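Local coordinates for sulfate transporter sulfate transporter family protein (Wolinella succinogenes, PDB 4DGF) that probably carries sulfate or related anions across the membrane as a SulP-family transporter, this piece being its STAS domain, at residues Gly69-Ala72 with Leu73-Gln77; Ala99-Phe103 with Gly104-Ala108; Glu78-Lys82 with Arg83-Leu87. All coordinates share one frame; numbering follows the deposited sequence. Where two conformers were deposited one is given.

Interaction 1 (Gly69-Ala72 with Leu73-Gln77)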
# COMPACT_ATOMS: atom_id res chain seq x y z
N GLY A 69 -10.67 -5.30 7.64
CA GLY A 69 -9.61 -4.89 6.70
C GLY A 69 -9.47 -3.35 6.58
O GLY A 69 -8.40 -2.78 6.61
N MSE A 70 -10.63 -2.66 6.41
CA MSE A 70 -10.55 -1.22 6.18
C MSE A 70 -10.07 -0.57 7.49
O MSE A 70 -9.24 0.35 7.45
CB MSE A 70 -11.99 -0.82 5.84
CG MSE A 70 -12.00 0.69 5.46
SE MSE A 70 -11.00 1.20 3.85
CE MSE A 70 -9.51 2.11 4.66
N HIS A 71 -10.49 -1.12 8.64
CA HIS A 71 -9.98 -0.51 9.86
C HIS A 71 -8.46 -0.65 9.98
O HIS A 71 -7.76 0.30 10.30
CB HIS A 71 -10.65 -1.15 11.07
CG HIS A 71 -10.12 -0.62 12.37
ND1 HIS A 71 -9.27 -1.33 13.13
CD2 HIS A 71 -10.29 0.63 12.98
CE1 HIS A 71 -8.94 -0.55 14.26
NE2 HIS A 71 -9.56 0.63 14.14
N ALA A 72 -7.94 -1.81 9.60
CA ALA A 72 -6.50 -2.02 9.66
C ALA A 72 -5.79 -1.06 8.66
O ALA A 72 -4.66 -0.52 8.99
CB ALA A 72 -6.23 -3.46 9.27
N LEU A 73 -6.38 -0.86 7.48
CA LEU A 73 -5.75 -0.02 6.47
C LEU A 73 -5.73 1.46 6.94
O LEU A 73 -4.70 2.10 6.78
CB LEU A 73 -6.43 -0.25 5.14
CG LEU A 73 -6.01 0.67 4.02
CD1 LEU A 73 -4.53 0.41 3.66
CD2 LEU A 73 -6.87 0.35 2.76
N TRP A 74 -6.76 1.92 7.63
CA TRP A 74 -6.80 3.29 8.18
C TRP A 74 -5.73 3.42 9.25
O TRP A 74 -5.00 4.48 9.30
CB TRP A 74 -8.09 3.61 8.98
CG TRP A 74 -9.23 4.05 8.14
CD1 TRP A 74 -10.44 3.38 7.89
CD2 TRP A 74 -9.36 5.29 7.41
NE1 TRP A 74 -11.26 4.14 7.11
CE2 TRP A 74 -10.68 5.25 6.76
CE3 TRP A 74 -8.54 6.42 7.25
CZ2 TRP A 74 -11.17 6.32 5.96
CZ3 TRP A 74 -9.03 7.45 6.44
CH2 TRP A 74 -10.32 7.40 5.82
N GLU A 75 -5.64 2.43 10.14
CA GLU A 75 -4.66 2.58 11.21
C GLU A 75 -3.24 2.44 10.64
O GLU A 75 -2.31 3.02 11.17
CB GLU A 75 -4.93 1.61 12.36
CG GLU A 75 -4.35 0.25 12.13
CD GLU A 75 -4.35 -0.64 13.37
OE1 GLU A 75 -3.86 -0.17 14.45
OE2 GLU A 75 -4.82 -1.82 13.25
N PHE A 76 -3.07 1.73 9.52
CA PHE A 76 -1.77 1.65 8.96
C PHE A 76 -1.36 3.00 8.35
O PHE A 76 -0.18 3.42 8.47
CB PHE A 76 -1.69 0.53 7.90
CG PHE A 76 -0.30 0.33 7.40
CD1 PHE A 76 0.66 -0.23 8.18
CD2 PHE A 76 0.04 0.75 6.13
CE1 PHE A 76 1.98 -0.37 7.72
CE2 PHE A 76 1.36 0.62 5.65
CZ PHE A 76 2.32 0.10 6.48
N GLN A 77 -2.30 3.64 7.65
CA GLN A 77 -2.01 4.95 7.08
C GLN A 77 -1.67 5.99 8.18
O GLN A 77 -0.78 6.77 8.00
CB GLN A 77 -3.23 5.32 6.19
CG GLN A 77 -3.10 6.57 5.39
CD GLN A 77 -3.49 7.80 6.11
OE1 GLN A 77 -4.44 7.79 6.89
NE2 GLN A 77 -2.81 8.93 5.78
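This is an i to i+4 side-chain contact within one helix, 67-83, where Met70, built as selenomethionine, folds its end against Trp74 one turn on. The terminal methyl lies over one face of the indole: Met70 CE stands 3.7 Å from the centroid of the Trp74 five-membered ring, 17° off the normal, a CH-pi contact. The heavier SE atom sits obliquely, 4.9 Å from the same centroid, completing a Met-aromatic pair. Met70 starts with CG anti to the backbone N (chi1 -175°), then bends at its next two torsions, turning CE back toward the ring and also to 3.7 Å from Leu73 CD2. A flexible, unbranched chain suits this double duty. The helix belongs to the beta-alpha-beta unit of the STAS domain, joining strands 54-58 and 86-90. Its backbone holds the spacing, with Trp74 N donating to Met70 O at 2.9 Å and Phe76 N to Ala72 O at 2.8 Å. Ala72, small enough to lie close beside Ala38 of helix 35-41, serves another side of the helix. Glu75 brings CG to 3.2 Å from Ala72 O.

Interaction 2 (Ala99-Phe103 with Gly104-Ala108)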
# COMPACT_ATOMS: atom_id res chain seq x y z
N ALA A 99 -14.65 0.52 -3.47
CA ALA A 99 -14.85 0.19 -2.04
C ALA A 99 -14.11 1.27 -1.22
O ALA A 99 -14.66 1.85 -0.29
CB ALA A 99 -14.39 -1.23 -1.71
N LEU A 100 -12.83 1.49 -1.55
CA LEU A 100 -12.02 2.39 -0.77
C LEU A 100 -12.58 3.81 -0.89
O LEU A 100 -12.52 4.53 0.09
CB LEU A 100 -10.57 2.43 -1.36
CG LEU A 100 -9.83 1.13 -1.17
CD1 LEU A 100 -8.44 1.23 -1.84
CD2 LEU A 100 -9.63 0.80 0.32
N ASN A 101 -13.13 4.19 -2.04
CA ASN A 101 -13.75 5.52 -2.16
C ASN A 101 -15.01 5.65 -1.32
O ASN A 101 -15.14 6.65 -0.53
CB ASN A 101 -14.07 5.83 -3.62
CG ASN A 101 -14.13 7.34 -3.87
OD1 ASN A 101 -13.38 8.16 -3.27
ND2 ASN A 101 -15.04 7.73 -4.73
N ARG A 102 -15.86 4.60 -1.32
CA ARG A 102 -17.09 4.66 -0.47
C ARG A 102 -16.76 4.69 1.02
O ARG A 102 -17.40 5.37 1.80
CB ARG A 102 -17.93 3.50 -0.83
CG ARG A 102 -19.39 3.48 -0.28
CD ARG A 102 -20.28 4.64 -0.85
NE ARG A 102 -20.39 4.56 -2.30
CZ ARG A 102 -20.84 5.56 -3.10
NH1 ARG A 102 -21.33 6.69 -2.57
NH2 ARG A 102 -20.84 5.40 -4.41
N PHE A 103 -15.67 4.02 1.42
CA PHE A 103 -15.23 4.11 2.78
C PHE A 103 -14.59 5.47 3.14
O PHE A 103 -14.38 5.76 4.29
CB PHE A 103 -14.17 3.01 3.12
CG PHE A 103 -14.76 1.60 3.37
CD1 PHE A 103 -15.66 1.38 4.39
CD2 PHE A 103 -14.32 0.51 2.61
CE1 PHE A 103 -16.12 0.07 4.67
CE2 PHE A 103 -14.75 -0.78 2.91
CZ PHE A 103 -15.70 -0.99 3.93
N GLY A 104 -14.22 6.27 2.16
CA GLY A 104 -13.62 7.57 2.42
C GLY A 104 -12.10 7.60 2.41
O GLY A 104 -11.46 8.63 2.73
N PHE A 105 -11.52 6.44 2.09
CA PHE A 105 -10.08 6.30 2.24
C PHE A 105 -9.33 6.99 1.08
O PHE A 105 -8.25 7.56 1.34
CB PHE A 105 -9.67 4.79 2.24
CG PHE A 105 -8.22 4.61 2.57
CD1 PHE A 105 -7.81 5.00 3.82
CD2 PHE A 105 -7.30 4.04 1.70
CE1 PHE A 105 -6.49 4.81 4.22
CE2 PHE A 105 -5.94 3.88 2.08
CZ PHE A 105 -5.56 4.33 3.36
N ILE A 106 -9.88 6.96 -0.12
CA ILE A 106 -9.25 7.62 -1.30
C ILE A 106 -9.08 9.13 -1.01
O ILE A 106 -7.98 9.68 -1.21
CB ILE A 106 -9.99 7.40 -2.61
CG1 ILE A 106 -10.11 5.91 -2.94
CG2 ILE A 106 -9.34 8.25 -3.74
CD1 ILE A 106 -8.77 5.15 -3.27
N GLU A 107 -10.12 9.79 -0.52
CA GLU A 107 -9.99 11.25 -0.30
C GLU A 107 -9.06 11.51 0.87
O GLU A 107 -8.40 12.55 0.91
CB GLU A 107 -11.34 11.94 -0.09
CG GLU A 107 -12.33 11.73 -1.23
CD GLU A 107 -13.51 12.70 -1.24
OE1 GLU A 107 -14.21 12.86 -0.20
OE2 GLU A 107 -13.78 13.26 -2.32
N ALA A 108 -8.94 10.55 1.79
CA ALA A 108 -8.04 10.77 2.96
C ALA A 108 -6.58 10.58 2.62
O ALA A 108 -5.67 11.30 3.10
CB ALA A 108 -8.41 9.89 4.14
O HOH W 1 -12.85 8.68 -0.52
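Leu100 CD2 comes obliquely to the Phe105 ring, 4.2 Å from its CD2; the same Phe105 ring makes an edge-to-face pair with Trp74. A second flat group in the contact is the Asn101 amide. With CG anti to the backbone N (chi1 -155°), it brings OD1 to 3.5 Å from Ile106 CB, and this oxygen accepts a hydrogen bond from a water at 2.8 Å. That water in turn accepts from Glu107 N, so an exposed polar side chain serves, through the water, an amide in the first turn of the next helix. Ile106 fits the inner side of the bend: its CD1 packs 3.8 Å from Leu100 CB, the two side chains crossing at about a right angle, and its CG1 lies 3.6 Å from Asn101 N. An alanine here, lacking CG1 and CD1, would probably leave a gap beside Leu100 CB and Asn101 on the inner side of the bend. The bend itself is a Schellman motif. Phe105 N reaches back to Leu100 O at 2.9 Å, and Gly104 N donates to Asn101 O from above the carbonyl plane. Gly104 has a phi of 96°, at which a CB would clash with Phe103 O, so glycine is called for; it is also the N-cap position of the following helix. Thus helix 94-103 passes almost directly into helix 105-109, and both lay their aromatic and aliphatic side chains on helix 67-83, Leu100 on Leu73, and Phe103 and Phe105 on Met70.

Interaction 3 (Glu78-Lys82 with Arg83-Leu87)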
# COMPACT_ATOMS: atom_id res chain seq x y z
N GLU A 78 -2.33 5.90 9.32
CA GLU A 78 -2.02 6.71 10.53
C GLU A 78 -0.66 6.47 11.08
O GLU A 78 0.06 7.47 11.36
CB GLU A 78 -3.08 6.51 11.60
CG GLU A 78 -4.37 7.19 11.15
CD GLU A 78 -5.37 7.27 12.27
OE1 GLU A 78 -4.94 7.50 13.44
OE2 GLU A 78 -6.59 7.10 11.99
N SER A 79 -0.25 5.20 11.16
CA SER A 79 1.10 4.86 11.51
C SER A 79 2.14 5.43 10.52
O SER A 79 3.22 5.91 10.91
CB SER A 79 1.27 3.34 11.77
OG SER A 79 1.44 2.65 10.54
N CYS A 80 1.83 5.45 9.24
CA CYS A 80 2.77 6.02 8.25
C CYS A 80 2.93 7.54 8.45
O CYS A 80 4.03 8.07 8.48
CB CYS A 80 2.24 5.72 6.84
SG CYS A 80 2.51 4.00 6.27
N GLU A 81 1.82 8.20 8.72
CA GLU A 81 1.92 9.63 8.95
C GLU A 81 2.68 9.95 10.20
O GLU A 81 3.48 10.90 10.15
CB GLU A 81 0.54 10.25 9.15
CG GLU A 81 -0.39 10.07 8.00
CD GLU A 81 -1.64 10.93 8.26
OE1 GLU A 81 -1.88 11.90 7.48
OE2 GLU A 81 -2.36 10.64 9.28
N LYS A 82 2.48 9.18 11.28
CA LYS A 82 3.29 9.36 12.49
C LYS A 82 4.77 9.16 12.28
O LYS A 82 5.57 9.66 13.08
CB LYS A 82 2.85 8.44 13.65
CG LYS A 82 1.47 8.85 14.22
CD LYS A 82 0.93 7.97 15.34
CE LYS A 82 -0.41 8.45 15.91
NZ LYS A 82 -0.88 7.43 16.93
N ARG A 83 5.14 8.33 11.31
CA ARG A 83 6.59 8.11 11.00
C ARG A 83 7.14 8.91 9.85
O ARG A 83 8.33 8.74 9.53
CB ARG A 83 6.79 6.63 10.65
CG ARG A 83 6.48 5.68 11.80
CD ARG A 83 7.72 5.39 12.60
NE ARG A 83 7.45 4.41 13.65
CZ ARG A 83 6.98 4.75 14.86
NH1 ARG A 83 6.73 6.03 15.14
NH2 ARG A 83 6.77 3.82 15.79
N GLY A 84 6.31 9.78 9.23
CA GLY A 84 6.72 10.58 8.04
C GLY A 84 7.03 9.67 6.84
O GLY A 84 7.94 10.00 5.94
N THR A 85 6.39 8.49 6.84
CA THR A 85 6.45 7.58 5.70
C THR A 85 5.33 7.88 4.74
O THR A 85 4.20 8.03 5.19
CB THR A 85 6.26 6.10 6.19
OG1 THR A 85 7.37 5.78 7.07
CG2 THR A 85 6.24 5.12 4.98
N ILE A 86 5.62 7.89 3.44
CA ILE A 86 4.55 8.11 2.46
C ILE A 86 3.98 6.71 2.04
O ILE A 86 4.69 5.92 1.46
CB ILE A 86 5.10 8.86 1.23
CG1 ILE A 86 5.51 10.29 1.67
CG2 ILE A 86 4.00 8.91 0.17
CD1 ILE A 86 6.34 11.10 0.66
N LEU A 87 2.69 6.50 2.25
CA LEU A 87 1.99 5.30 1.80
C LEU A 87 1.49 5.48 0.34
O LEU A 87 0.89 6.48 0.04
CB LEU A 87 0.80 5.04 2.73
CG LEU A 87 0.04 3.72 2.51
CD1 LEU A 87 0.99 2.52 2.59
CD2 LEU A 87 -1.13 3.56 3.52
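Cys80 is the hub of this turn, touching Thr85 and Leu87 with its side chain while its carbonyl holds the backbone that follows. Its SG lies 4.1 Å from Leu87 CB and at a similar distance from the Thr85 methyl, and Cys80 CB packs 3.4 Å from Thr85 O. The sulfur is put there by a first torsion that sets SG anti to the carbonyl carbon (chi1 -77°). A small, weakly polar residue suits this buried place, where the chain doubles back close against the helix. Cys80 O accepts a hydrogen bond from Thr85 N at 2.9 Å and a weak one from Arg83 N. The same Arg83 N also donates to Ser79 O at 3.1 Å, so one N-H is shared between two carbonyls as the last helical turn unwinds. The aliphatic part of Arg83 meanwhile rests on the helix end, its CG 3.4 Å from Ser79 O. Gly84 N bonds to Glu81 O at 3.2 Å, coming from above the carbonyl plane, 72° out of it. Gly84 takes a positive phi of 64°, which favours glycine, and thereby turns the chain out of the helix.

Further out, the polar side chains have partners of their own. Ser79 OG bonds to Phe76 O within the helix, Thr85 OG1 to Pro52 O, and the Arg83 guanidinium forms a salt bridge with Asp46. The Thr85 and Leu87 side chains both touch Phe55 of strand 54-58, an apolar neighbour that suits Leu87 facing inward. The whole is a Schellman motif ending helix 67-83 and delivering the chain into strand 86-90, the closing step of a beta-alpha-beta crossover in the parallel sheet of the STAS domain.

Overall arrangement
Interactions 1 and 3 lie on the same helix, 67-83, whose earlier part is buried and whose end is partly exposed. Interaction 1 is apolar and aromatic, as befits a core position, whereas interactions 2 and 3 are both helix ends closed by a Schellman motif at a glycine with positive phi. They differ in what follows: in interaction 3 the chain enters an edge strand of the sheet, in interaction 2 another helix, with a water bridging Asn101 and Glu107. Interactions 1 and 2 pack directly, for example Met70 CE against Phe105 CD1 at 3.5 Å. Interaction 3 meets interaction 1 through Leu87 on Phe76 and Gln77, but does not touch interaction 2.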